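Local coordinates for ABC transporter, substrate binding protein (Agrobacterium tumefaciens, PDB 3C9H) that probably captures a solute in the periplasm, as the binding-protein component of an ABC importer, and carries a magnesium ion, at residues A[40-45]-A[63-68]; A[117-122]-A[302-307]; A[172-177]-A[226-231]; A[185-190]-A[257-262]. All coordinates share one frame; numbering follows the deposited sequence.

Contact 1 (A[40-45]-A[63-68]); sequences SSLDEP and VHYEDM. With MG (magnesium ion), chain C.
Leu42 O lies at the edge of the Tyr65 ring, close to its plane, where it takes a short hydrogen bond from Tyr65 OH (2.6 Å). The same hydroxyl accepts from Ser40 OG at 2.7 Å, and Glu44 CG packs against the ring obliquely. The carboxylate of Asp67 is the second flat group: Glu44 N donates to Asp67 OD2 (3.0 Å) from above the carboxylate plane. With CG anti to the backbone N (chi1 -172°), the Tyr65 side chain reaches across to the turn and ties its polar end to both Ser40 and Leu42. Ser40 OG is used twice, since it also accepts from Leu42 N in an ST turn. Alongside, the backbones pair in parallel: Ser40 N donates to Glu66 O at 2.8 Å and Met68 N to Ser40 O at 2.9 Å. The turn so fixed presents Ser41 O and Asp43 OD1 to the magnesium ion, each at 2.3 Å; a water and two atoms from elsewhere in the structure also bind it. Two parallel strands joined through helix 44-57 make a beta-alpha-beta unit of the periplasmic binding protein fold, with the magnesium site at the C-terminal end of strand 35-40.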
loop_
_atom_site.group_PDB
_atom_site.type_symbol
_atom_site.label_atom_id
_atom_site.label_comp_id
_atom_site.label_asym_id
_atom_site.label_seq_id
_atom_site.Cartn_x
_atom_site.Cartn_y
_atom_site.Cartn_z
ATOM N N SER A 40 -3.407 10.124 -4.709
ATOM C CA SER A 40 -2.867 9.230 -3.669
ATOM C C SER A 40 -3.787 8.097 -3.285
ATOM O O SER A 40 -5.007 8.198 -3.315
ATOM C CB SER A 40 -2.492 10.046 -2.447
ATOM O OG SER A 40 -2.100 9.250 -1.349
ATOM N N SER A 41 -3.194 6.966 -2.950
ATOM C CA SER A 41 -3.967 5.841 -2.497
ATOM C C SER A 41 -4.027 5.784 -0.979
ATOM O O SER A 41 -4.689 4.912 -0.453
ATOM C CB SER A 41 -3.424 4.534 -3.054
ATOM O OG SER A 41 -2.145 4.202 -2.509
ATOM N N LEU A 42 -3.313 6.681 -0.297
ATOM C CA LEU A 42 -3.298 6.719 1.155
ATOM C C LEU A 42 -4.657 7.240 1.618
ATOM O O LEU A 42 -5.050 8.372 1.294
ATOM C CB LEU A 42 -2.140 7.564 1.695
ATOM C CG LEU A 42 -2.024 7.683 3.241
ATOM C CD1 LEU A 42 -1.847 6.335 3.947
ATOM C CD2 LEU A 42 -0.918 8.604 3.672
ATOM N N ASP A 43 -5.389 6.405 2.353
ATOM C CA ASP A 43 -6.752 6.764 2.789
ATOM C C ASP A 43 -6.727 8.136 3.467
ATOM O O ASP A 43 -5.917 8.382 4.389
ATOM C CB ASP A 43 -7.324 5.733 3.762
ATOM C CG ASP A 43 -7.606 4.382 3.105
ATOM O OD1 ASP A 43 -7.212 4.143 1.948
ATOM O OD2 ASP A 43 -8.245 3.543 3.766
ATOM N N GLU A 44 -7.620 9.015 3.015
ATOM C CA GLU A 44 -7.588 10.430 3.400
ATOM C C GLU A 44 -7.509 10.707 4.896
ATOM O O GLU A 44 -6.733 11.565 5.292
ATOM C CB GLU A 44 -8.723 11.206 2.743
ATOM C CG GLU A 44 -8.629 12.722 2.942
ATOM C CD GLU A 44 -9.349 13.224 4.179
ATOM O OE1 GLU A 44 -9.995 12.397 4.872
ATOM O OE2 GLU A 44 -9.285 14.460 4.429
ATOM N N PRO A 45 -8.289 9.998 5.740
ATOM C CA PRO A 45 -8.170 10.309 7.173
ATOM C C PRO A 45 -6.808 10.035 7.761
ATOM O O PRO A 45 -6.383 10.763 8.643
ATOM C CB PRO A 45 -9.281 9.474 7.820
ATOM C CG PRO A 45 -10.242 9.200 6.697
ATOM C CD PRO A 45 -9.360 9.013 5.493
ATOM N N VAL A 63 -4.125 22.563 -0.685
ATOM C CA VAL A 63 -3.898 21.152 -1.061
ATOM C C VAL A 63 -5.199 20.525 -1.540
ATOM O O VAL A 63 -6.185 20.457 -0.813
ATOM C CB VAL A 63 -3.326 20.321 0.107
ATOM C CG1 VAL A 63 -3.139 18.861 -0.295
ATOM C CG2 VAL A 63 -2.016 20.919 0.588
ATOM N N HIS A 64 -5.180 20.074 -2.785
ATOM C CA HIS A 64 -6.265 19.355 -3.407
ATOM C C HIS A 64 -5.898 17.859 -3.445
ATOM O O HIS A 64 -5.085 17.401 -4.282
ATOM C CB HIS A 64 -6.466 19.932 -4.805
ATOM C CG HIS A 64 -7.602 19.336 -5.563
ATOM N ND1 HIS A 64 -7.672 17.997 -5.879
ATOM C CD2 HIS A 64 -8.680 19.909 -6.138
ATOM C CE1 HIS A 64 -8.770 17.770 -6.577
ATOM N NE2 HIS A 64 -9.391 18.917 -6.760
ATOM N N TYR A 65 -6.476 17.105 -2.514
ATOM C CA TYR A 65 -6.083 15.733 -2.263
ATOM C C TYR A 65 -7.119 14.790 -2.812
ATOM O O TYR A 65 -8.252 14.793 -2.347
ATOM C CB TYR A 65 -5.906 15.485 -0.747
ATOM C CG TYR A 65 -5.307 14.146 -0.399
ATOM C CD1 TYR A 65 -3.912 13.977 -0.318
ATOM C CD2 TYR A 65 -6.123 13.021 -0.131
ATOM C CE1 TYR A 65 -3.340 12.738 0.048
ATOM C CE2 TYR A 65 -5.548 11.780 0.217
ATOM C CZ TYR A 65 -4.156 11.652 0.297
ATOM O OH TYR A 65 -3.577 10.416 0.640
ATOM N N GLU A 66 -6.719 13.979 -3.791
ATOM C CA GLU A 66 -7.576 12.958 -4.372
ATOM C C GLU A 66 -7.142 11.554 -3.976
ATOM O O GLU A 66 -6.071 11.066 -4.357
ATOM C CB GLU A 66 -7.631 13.076 -5.910
ATOM C CG GLU A 66 -7.932 14.467 -6.399
ATOM C CD GLU A 66 -8.731 14.505 -7.711
ATOM O OE1 GLU A 66 -9.305 13.469 -8.135
ATOM O OE2 GLU A 66 -8.796 15.605 -8.305
ATOM N N ASP A 67 -8.017 10.907 -3.216
ATOM C CA ASP A 67 -7.850 9.567 -2.687
ATOM C C ASP A 67 -8.531 8.640 -3.688
ATOM O O ASP A 67 -9.743 8.682 -3.889
ATOM C CB ASP A 67 -8.467 9.530 -1.271
ATOM C CG ASP A 67 -8.584 8.143 -0.662
ATOM O OD1 ASP A 67 -8.251 7.115 -1.293
ATOM O OD2 ASP A 67 -9.030 8.090 0.502
ATOM N N MET A 68 -7.730 7.791 -4.301
ATOM C CA MET A 68 -8.182 6.917 -5.343
ATOM C C MET A 68 -7.420 5.591 -5.348
ATOM O O MET A 68 -6.340 5.470 -4.749
ATOM C CB MET A 68 -8.088 7.636 -6.711
ATOM C CG MET A 68 -6.715 7.808 -7.317
ATOM S SD MET A 68 -6.603 8.892 -8.809
ATOM C CE MET A 68 -6.878 10.450 -8.031
HETATM MG MG MG C . -6.408 3.467 -0.123
HETATM O O HOH W 1 -8.012 4.737 -1.129
#

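Contact 2 (A[117-122]-A[302-307]); sequences ARWPAW and VSPEVA
Trp119 and Pro120 meet Val302 and Pro304 where two loops of the solute-binding protein fold pack together, one leading into strand 124-125 and the other following helix 287-296. The contact is apolar and is governed by how the side chains are turned. Val302 points into the first loop and crosses the Trp119 side chain at about a right angle, placing CG1 3.9 Å from Trp119 CZ2. Trp122 runs head-on toward Val302, its CZ2 also 3.9 Å from Val302 CG1, and the methyl is held between the two indoles. Val302 CG2 faces Trp122 as well, 4.0 Å from its CH2. Trp119 starts out pointing away from the second loop, but with CG anti to the backbone N (chi1 -156°) its six-membered ring swings back against Ser303, CH2 lying 3.8 Å from Ser303 CA. One face of this indole carries the CD of the following proline, Pro120. The indole nitrogen is bonded elsewhere, to Ala131 O. The two prolines slant across each other, with Pro120 CD 4.0 Å from Pro304 CD, on the more exposed side of the contact. Ser303 opens a type I turn that runs to Val306, and its hydroxyl builds an ST turn within it: Glu305 N donates to Ser303 OG at 2.9 Å.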
loop_
_atom_site.group_PDB
_atom_site.type_symbol
_atom_site.label_atom_id
_atom_site.label_comp_id
_atom_site.label_asym_id
_atom_site.label_seq_id
_atom_site.Cartn_x
_atom_site.Cartn_y
_atom_site.Cartn_z
ATOM N N ALA A 117 20.476 12.133 -2.312
ATOM C CA ALA A 117 21.716 11.358 -2.321
ATOM C C ALA A 117 21.819 10.403 -1.112
ATOM O O ALA A 117 22.355 9.316 -1.236
ATOM C CB ALA A 117 22.919 12.290 -2.383
ATOM N N ARG A 118 21.283 10.808 0.033
ATOM C CA ARG A 118 21.329 9.988 1.250
ATOM C C ARG A 118 20.132 9.059 1.467
ATOM O O ARG A 118 20.101 8.304 2.444
ATOM C CB ARG A 118 21.495 10.902 2.446
ATOM C CG ARG A 118 22.907 11.458 2.470
ATOM C CD ARG A 118 23.235 12.001 3.771
ATOM N NE ARG A 118 22.829 13.373 3.836
ATOM C CZ ARG A 118 23.664 14.419 3.842
ATOM N NH1 ARG A 118 24.979 14.276 3.796
ATOM N NH2 ARG A 118 23.159 15.633 3.900
ATOM N N TRP A 119 19.162 9.113 0.557
ATOM C CA TRP A 119 17.988 8.244 0.632
ATOM C C TRP A 119 18.463 6.817 0.419
ATOM O O TRP A 119 19.328 6.591 -0.418
ATOM C CB TRP A 119 16.947 8.633 -0.421
ATOM C CG TRP A 119 15.565 8.183 -0.002
ATOM C CD1 TRP A 119 14.822 7.217 -0.566
ATOM C CD2 TRP A 119 14.825 8.679 1.107
ATOM N NE1 TRP A 119 13.633 7.064 0.120
ATOM C CE2 TRP A 119 13.604 7.967 1.149
ATOM C CE3 TRP A 119 15.058 9.664 2.060
ATOM C CZ2 TRP A 119 12.649 8.198 2.119
ATOM C CZ3 TRP A 119 14.091 9.898 3.026
ATOM C CH2 TRP A 119 12.909 9.182 3.043
ATOM N N PRO A 120 17.954 5.855 1.213
ATOM C CA PRO A 120 18.434 4.488 1.022
ATOM C C PRO A 120 18.382 4.091 -0.442
ATOM O O PRO A 120 17.398 4.383 -1.128
ATOM C CB PRO A 120 17.486 3.677 1.896
ATOM C CG PRO A 120 17.160 4.619 3.006
ATOM C CD PRO A 120 16.982 5.923 2.314
ATOM N N ALA A 121 19.448 3.455 -0.918
ATOM C CA ALA A 121 19.636 3.186 -2.340
ATOM C C ALA A 121 18.534 2.296 -2.924
ATOM O O ALA A 121 18.064 2.513 -4.054
ATOM C CB ALA A 121 21.047 2.573 -2.578
ATOM N N TRP A 122 18.118 1.301 -2.162
ATOM C CA TRP A 122 17.014 0.439 -2.573
ATOM C C TRP A 122 15.709 1.220 -2.816
ATOM O O TRP A 122 14.846 0.770 -3.552
ATOM C CB TRP A 122 16.759 -0.644 -1.517
ATOM C CG TRP A 122 16.190 -0.181 -0.211
ATOM C CD1 TRP A 122 16.886 0.089 0.928
ATOM C CD2 TRP A 122 14.800 0.008 0.116
ATOM N NE1 TRP A 122 16.032 0.468 1.927
ATOM C CE2 TRP A 122 14.743 0.427 1.453
ATOM C CE3 TRP A 122 13.606 -0.121 -0.602
ATOM C CZ2 TRP A 122 13.548 0.695 2.097
ATOM C CZ3 TRP A 122 12.422 0.199 0.020
ATOM C CH2 TRP A 122 12.395 0.576 1.363
ATOM N N VAL A 302 11.131 5.087 6.278
ATOM C CA VAL A 302 12.326 4.707 5.517
ATOM C C VAL A 302 13.512 5.688 5.750
ATOM O O VAL A 302 14.661 5.327 5.500
ATOM C CB VAL A 302 11.969 4.607 4.005
ATOM C CG1 VAL A 302 13.204 4.482 3.123
ATOM C CG2 VAL A 302 11.037 3.431 3.766
ATOM N N SER A 303 13.255 6.902 6.244
ATOM C CA SER A 303 14.312 7.917 6.349
ATOM C C SER A 303 15.428 7.452 7.274
ATOM O O SER A 303 15.144 7.000 8.375
ATOM C CB SER A 303 13.795 9.245 6.897
ATOM O OG SER A 303 14.907 10.046 7.319
ATOM N N PRO A 304 16.699 7.616 6.848
ATOM C CA PRO A 304 17.787 7.241 7.742
ATOM C C PRO A 304 17.896 8.194 8.957
ATOM O O PRO A 304 18.649 7.919 9.891
ATOM C CB PRO A 304 19.027 7.311 6.837
ATOM C CG PRO A 304 18.691 8.283 5.762
ATOM C CD PRO A 304 17.187 8.181 5.568
ATOM N N GLU A 305 17.155 9.294 8.940
ATOM C CA GLU A 305 17.096 10.220 10.067
ATOM C C GLU A 305 16.098 9.869 11.164
ATOM O O GLU A 305 16.083 10.538 12.198
ATOM C CB GLU A 305 16.734 11.610 9.565
ATOM C CG GLU A 305 17.703 12.166 8.566
ATOM C CD GLU A 305 17.362 13.600 8.238
ATOM O OE1 GLU A 305 16.344 13.845 7.528
ATOM O OE2 GLU A 305 18.090 14.483 8.725
ATOM N N VAL A 306 15.258 8.859 10.957
ATOM C CA VAL A 306 14.225 8.517 11.936
ATOM C C VAL A 306 14.559 7.194 12.663
ATOM O O VAL A 306 14.868 6.179 12.034
ATOM C CB VAL A 306 12.822 8.508 11.266
ATOM C CG1 VAL A 306 11.702 8.145 12.268
ATOM C CG2 VAL A 306 12.557 9.871 10.603
ATOM N N ALA A 307 14.533 7.250 13.998
ATOM C CA ALA A 307 14.838 6.104 14.874
ATOM C C ALA A 307 13.569 5.637 15.553
ATOM O O ALA A 307 12.607 6.382 15.640
ATOM C CB ALA A 307 15.880 6.496 15.939
#

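Contact 3 (A[172-177]-A[226-231]); sequences RIATYD and GRFVLG
Arg172 and Val229 open a parallel strand pairing, 173-176 beside 230-235, in the second lobe of this two-lobed binding protein fold. The tight part is buried. Val229 N donates to Arg172 O (2.8 Å), and Ala174 N to Leu230 O (3.1 Å). Ile173 and Leu230 lie side by side and point the same way, toward helix 155-164. On the other face of the sheet Ala174 CB presses obliquely against the Phe228 ring, 3.5 Å from CE2, while helix 216-224 packs on the same two residues. Gly231, paired with Ala174, adds no side chain there.

Toward solvent, ahead of strand 230-235, regular pairing gives way to a loop that the Arg172 side chain grips instead. The arginine side chain bends at chi3 (63°), which turns the guanidinium back along the loop's carbonyls. NE gives a less direct bond to Arg227 O, 3.2 Å, from above that carbonyl's plane, whereas Gly226 O sits in the guanidinium plane. Arg227 itself turns outward to a salt bridge with Asp225. These two bonds and Val229 CG1 over one face hold the guanidinium, while NH1 bonds to Glu168 O; NH2 donates to Gly226 O at 2.9 Å, with an N-H...O angle of 162°.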
loop_
_atom_site.group_PDB
_atom_site.type_symbol
_atom_site.label_atom_id
_atom_site.label_comp_id
_atom_site.label_asym_id
_atom_site.label_seq_id
_atom_site.Cartn_x
_atom_site.Cartn_y
_atom_site.Cartn_z
ATOM N N ARG A 172 -16.988 -16.130 4.923
ATOM C CA ARG A 172 -16.645 -15.217 6.010
ATOM C C ARG A 172 -15.129 -15.011 6.097
ATOM O O ARG A 172 -14.574 -14.697 7.154
ATOM C CB ARG A 172 -17.251 -15.706 7.329
ATOM C CG ARG A 172 -18.776 -15.666 7.256
ATOM C CD ARG A 172 -19.469 -16.121 8.504
ATOM N NE ARG A 172 -19.173 -15.253 9.632
ATOM C CZ ARG A 172 -18.742 -15.671 10.821
ATOM N NH1 ARG A 172 -18.581 -16.963 11.095
ATOM N NH2 ARG A 172 -18.488 -14.780 11.760
ATOM N N ILE A 173 -14.461 -15.152 4.955
ATOM C CA ILE A 173 -13.067 -14.704 4.838
ATOM C C ILE A 173 -12.956 -13.799 3.640
ATOM O O ILE A 173 -13.785 -13.844 2.726
ATOM C CB ILE A 173 -12.054 -15.864 4.735
ATOM C CG1 ILE A 173 -12.298 -16.669 3.456
ATOM C CG2 ILE A 173 -12.142 -16.755 6.003
ATOM C CD1 ILE A 173 -11.198 -17.618 3.134
ATOM N N ALA A 174 -11.925 -12.963 3.648
ATOM C CA ALA A 174 -11.787 -11.939 2.620
ATOM C C ALA A 174 -10.321 -11.624 2.287
ATOM O O ALA A 174 -9.424 -11.811 3.107
ATOM C CB ALA A 174 -12.502 -10.669 3.050
ATOM N N THR A 175 -10.117 -11.144 1.062
ATOM C CA THR A 175 -8.818 -10.700 0.584
ATOM C C THR A 175 -8.997 -9.649 -0.525
ATOM O O THR A 175 -10.129 -9.294 -0.910
ATOM C CB THR A 175 -7.965 -11.889 0.088
ATOM O OG1 THR A 175 -6.605 -11.472 -0.063
ATOM C CG2 THR A 175 -8.497 -12.454 -1.245
ATOM N N TYR A 176 -7.876 -9.100 -0.992
ATOM C CA TYR A 176 -7.902 -8.133 -2.082
ATOM C C TYR A 176 -8.353 -8.808 -3.373
ATOM O O TYR A 176 -7.926 -9.909 -3.685
ATOM C CB TYR A 176 -6.518 -7.545 -2.342
ATOM C CG TYR A 176 -6.167 -6.334 -1.523
ATOM C CD1 TYR A 176 -5.129 -6.373 -0.593
ATOM C CD2 TYR A 176 -6.849 -5.142 -1.694
ATOM C CE1 TYR A 176 -4.781 -5.223 0.139
ATOM C CE2 TYR A 176 -6.497 -4.012 -0.976
ATOM C CZ TYR A 176 -5.467 -4.058 -0.080
ATOM O OH TYR A 176 -5.141 -2.919 0.609
ATOM N N ASP A 177 -9.218 -8.119 -4.086
ATOM C CA ASP A 177 -9.478 -8.396 -5.475
ATOM C C ASP A 177 -8.304 -7.846 -6.271
ATOM O O ASP A 177 -8.194 -6.640 -6.484
ATOM C CB ASP A 177 -10.758 -7.701 -5.890
ATOM C CG ASP A 177 -11.150 -8.000 -7.323
ATOM O OD1 ASP A 177 -10.328 -8.531 -8.107
ATOM O OD2 ASP A 177 -12.307 -7.710 -7.651
ATOM N N GLY A 226 -17.276 -8.716 12.881
ATOM C CA GLY A 226 -17.494 -10.147 12.870
ATOM C C GLY A 226 -18.230 -10.703 11.687
ATOM O O GLY A 226 -18.446 -11.896 11.658
ATOM N N ARG A 227 -18.592 -9.880 10.693
ATOM C CA ARG A 227 -19.138 -10.435 9.441
ATOM C C ARG A 227 -18.154 -11.422 8.809
ATOM O O ARG A 227 -18.561 -12.459 8.263
ATOM C CB ARG A 227 -19.487 -9.335 8.433
ATOM C CG ARG A 227 -20.817 -8.624 8.719
ATOM C CD ARG A 227 -21.040 -7.448 7.780
ATOM N NE ARG A 227 -20.293 -6.283 8.236
ATOM C CZ ARG A 227 -20.249 -5.109 7.609
ATOM N NH1 ARG A 227 -20.881 -4.931 6.465
ATOM N NH2 ARG A 227 -19.555 -4.108 8.136
ATOM N N PHE A 228 -16.860 -11.085 8.919
ATOM C CA PHE A 228 -15.762 -11.922 8.479
ATOM C C PHE A 228 -14.928 -12.308 9.670
ATOM O O PHE A 228 -14.759 -11.522 10.581
ATOM C CB PHE A 228 -14.853 -11.141 7.518
ATOM C CG PHE A 228 -15.497 -10.789 6.193
ATOM C CD1 PHE A 228 -16.556 -11.510 5.676
ATOM C CD2 PHE A 228 -14.965 -9.758 5.425
ATOM C CE1 PHE A 228 -17.117 -11.179 4.445
ATOM C CE2 PHE A 228 -15.523 -9.422 4.193
ATOM C CZ PHE A 228 -16.600 -10.137 3.710
ATOM N N VAL A 229 -14.375 -13.512 9.650
ATOM C CA VAL A 229 -13.522 -13.967 10.752
ATOM C C VAL A 229 -12.023 -13.769 10.460
ATOM O O VAL A 229 -11.223 -13.654 11.377
ATOM C CB VAL A 229 -13.814 -15.429 11.073
ATOM C CG1 VAL A 229 -15.301 -15.574 11.466
ATOM C CG2 VAL A 229 -13.428 -16.355 9.905
ATOM N N LEU A 230 -11.655 -13.740 9.180
ATOM C CA LEU A 230 -10.256 -13.628 8.753
ATOM C C LEU A 230 -10.127 -12.771 7.492
ATOM O O LEU A 230 -10.958 -12.859 6.578
ATOM C CB LEU A 230 -9.668 -15.012 8.425
ATOM C CG LEU A 230 -9.221 -15.926 9.567
ATOM C CD1 LEU A 230 -9.051 -17.353 9.035
ATOM C CD2 LEU A 230 -7.938 -15.420 10.222
ATOM N N GLY A 231 -9.067 -11.970 7.436
ATOM C CA GLY A 231 -8.626 -11.339 6.192
ATOM C C GLY A 231 -7.175 -11.675 5.875
ATOM O O GLY A 231 -6.338 -11.835 6.780
#

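Contact 4 (A[185-190]-A[257-262]); sequences FLFMSR and YTVVMS
Helix 183-194 packs on strand 258-268 in the interior of the solute-binding protein, a helix-on-sheet contact made by apolar side-chain atoms. The short segments run at 136° to each other, their axes 9.2 Å apart at closest approach. Val259 and Met261, two residues apart on the strand, both point toward the helix; Val260 between them points away. Phe187 bridges the pair. Its CG stands anti to the carbonyl carbon (chi1 -69°), which carries the ring over to the strand, where CD1 is 3.8 Å from Val259 CG1 and CE1 is 3.8 Å from Met261 CB. Both meet the ring obliquely. At the Met261 end Leu186 crosses at about a right angle, its CD2 4.1 Å from Met261 CB, and Met96 of helix 96-104 touches both residues. The Met261 chain is folded, bent at chi2 and chi3, so its thioether leads off away from the helix. At the other end Arg190 contributes carbon atoms only, its guanidinium being engaged in a salt bridge with Glu193. Inside the helix Leu186 O accepts two bonds, from Arg190 N and from Ser189 OG, the hydroxyl lying at 2.9 Å. The aliphatic base of Arg190 closes the row, with CB 3.9 Å from Val259 CG1.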
loop_
_atom_site.group_PDB
_atom_site.type_symbol
_atom_site.label_atom_id
_atom_site.label_comp_id
_atom_site.label_asym_id
_atom_site.label_seq_id
_atom_site.Cartn_x
_atom_site.Cartn_y
_atom_site.Cartn_z
ATOM N N PHE A 185 -2.641 -6.917 -6.312
ATOM C CA PHE A 185 -1.891 -7.597 -7.337
ATOM C C PHE A 185 -0.395 -7.716 -6.966
ATOM O O PHE A 185 0.212 -8.779 -7.088
ATOM C CB PHE A 185 -2.040 -6.932 -8.715
ATOM C CG PHE A 185 -1.216 -7.624 -9.751
ATOM C CD1 PHE A 185 -1.707 -8.735 -10.396
ATOM C CD2 PHE A 185 0.103 -7.240 -9.980
ATOM C CE1 PHE A 185 -0.897 -9.437 -11.312
ATOM C CE2 PHE A 185 0.919 -7.933 -10.877
ATOM C CZ PHE A 185 0.419 -9.038 -11.531
ATOM N N LEU A 186 0.184 -6.622 -6.496
ATOM C CA LEU A 186 1.581 -6.630 -6.070
ATOM C C LEU A 186 1.809 -7.725 -5.040
ATOM O O LEU A 186 2.735 -8.507 -5.173
ATOM C CB LEU A 186 1.985 -5.252 -5.505
ATOM C CG LEU A 186 3.455 -5.060 -5.082
ATOM C CD1 LEU A 186 4.354 -5.110 -6.293
ATOM C CD2 LEU A 186 3.675 -3.750 -4.318
ATOM N N PHE A 187 0.973 -7.782 -4.005
ATOM C CA PHE A 187 1.171 -8.754 -2.952
ATOM C C PHE A 187 1.065 -10.175 -3.538
ATOM O O PHE A 187 1.873 -11.030 -3.199
ATOM C CB PHE A 187 0.174 -8.584 -1.792
ATOM C CG PHE A 187 0.370 -7.328 -0.934
ATOM C CD1 PHE A 187 1.637 -6.751 -0.725
ATOM C CD2 PHE A 187 -0.720 -6.789 -0.259
ATOM C CE1 PHE A 187 1.779 -5.618 0.092
ATOM C CE2 PHE A 187 -0.593 -5.671 0.566
ATOM C CZ PHE A 187 0.659 -5.084 0.743
ATOM N N MET A 188 0.068 -10.434 -4.382
ATOM C CA MET A 188 -0.061 -11.766 -5.012
ATOM C C MET A 188 1.173 -12.095 -5.849
ATOM O O MET A 188 1.691 -13.211 -5.807
ATOM C CB MET A 188 -1.322 -11.852 -5.879
ATOM C CG MET A 188 -1.494 -13.182 -6.686
ATOM S SD MET A 188 -1.746 -14.593 -5.607
ATOM C CE MET A 188 -2.319 -13.886 -4.031
ATOM N N SER A 189 1.677 -11.125 -6.596
ATOM C CA SER A 189 2.833 -11.393 -7.459
ATOM C C SER A 189 4.082 -11.717 -6.608
ATOM O O SER A 189 4.895 -12.595 -6.979
ATOM C CB SER A 189 3.052 -10.249 -8.456
ATOM O OG SER A 189 3.697 -9.130 -7.859
ATOM N N ARG A 190 4.189 -11.076 -5.436
ATOM C CA ARG A 190 5.265 -11.377 -4.503
ATOM C C ARG A 190 5.075 -12.730 -3.793
ATOM O O ARG A 190 6.042 -13.458 -3.596
ATOM C CB ARG A 190 5.431 -10.258 -3.475
ATOM C CG ARG A 190 5.646 -8.866 -4.055
ATOM C CD ARG A 190 6.775 -8.817 -5.067
ATOM N NE ARG A 190 8.088 -8.850 -4.430
ATOM C CZ ARG A 190 9.241 -8.895 -5.102
ATOM N NH1 ARG A 190 9.244 -8.931 -6.437
ATOM N NH2 ARG A 190 10.400 -8.899 -4.442
ATOM N N TYR A 257 6.404 -16.138 6.042
ATOM C CA TYR A 257 7.064 -14.971 5.464
ATOM C C TYR A 257 6.076 -13.809 5.461
ATOM O O TYR A 257 4.856 -14.019 5.471
ATOM C CB TYR A 257 7.566 -15.242 4.038
ATOM C CG TYR A 257 6.462 -15.488 3.042
ATOM C CD1 TYR A 257 5.850 -14.441 2.367
ATOM C CD2 TYR A 257 6.028 -16.780 2.772
ATOM C CE1 TYR A 257 4.813 -14.683 1.457
ATOM C CE2 TYR A 257 5.030 -17.020 1.877
ATOM C CZ TYR A 257 4.425 -15.986 1.212
ATOM O OH TYR A 257 3.416 -16.289 0.311
ATOM N N THR A 258 6.605 -12.594 5.437
ATOM C CA THR A 258 5.756 -11.410 5.412
ATOM C C THR A 258 6.215 -10.517 4.262
ATOM O O THR A 258 7.339 -10.016 4.271
ATOM C CB THR A 258 5.765 -10.596 6.761
ATOM O OG1 THR A 258 5.198 -11.369 7.831
ATOM C CG2 THR A 258 4.919 -9.327 6.632
ATOM N N VAL A 259 5.357 -10.351 3.263
ATOM C CA VAL A 259 5.636 -9.434 2.178
ATOM C C VAL A 259 5.539 -7.991 2.682
ATOM O O VAL A 259 4.646 -7.656 3.477
ATOM C CB VAL A 259 4.706 -9.660 0.986
ATOM C CG1 VAL A 259 4.945 -8.541 -0.063
ATOM C CG2 VAL A 259 4.952 -11.072 0.370
ATOM N N VAL A 260 6.477 -7.147 2.236
ATOM C CA VAL A 260 6.515 -5.738 2.633
ATOM C C VAL A 260 6.516 -4.852 1.384
ATOM O O VAL A 260 7.304 -5.056 0.421
ATOM C CB VAL A 260 7.720 -5.408 3.516
ATOM C CG1 VAL A 260 7.738 -3.907 3.906
ATOM C CG2 VAL A 260 7.698 -6.266 4.742
ATOM N N MET A 261 5.641 -3.862 1.395
ATOM C CA MET A 261 5.627 -2.898 0.302
ATOM C C MET A 261 6.057 -1.562 0.828
ATOM O O MET A 261 6.122 -1.342 2.038
ATOM C CB MET A 261 4.243 -2.790 -0.360
ATOM C CG MET A 261 3.159 -2.068 0.444
ATOM S SD MET A 261 3.115 -0.232 0.522
ATOM C CE MET A 261 3.546 0.085 -1.152
ATOM N N SER A 262 6.317 -0.660 -0.103
ATOM C CA SER A 262 6.715 0.693 0.242
ATOM C C SER A 262 5.937 1.613 -0.668
ATOM O O SER A 262 5.964 1.412 -1.874
ATOM C CB SER A 262 8.203 0.877 -0.029
ATOM O OG SER A 262 9.019 0.061 0.799
#

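Along the chain contact 1 closes before the others open; contacts 3 and 4 both fall inside the long loop closed by contact 2, and their segments alternate, strand 173-176 of contact 3 being followed by helix 183-194 of contact 4. Contacts 1 and 3 belong to different lobes, their centres about 25 Å apart. Contact 4 lies nearest the middle, about 9 Å from the chain's centre. It touches contact 3 through Tyr176 and Phe187, and contact 2 through Trp122 and Ser262. Contacts 2 and 3 lie on opposite sides of that centre. Citric acid, probably from the crystallisation liquor, is hydrogen-bonded to Ser41 and to Tyr176, consistent with contacts 1 and 3 flanking the interlobe cleft, where such proteins hold their solute.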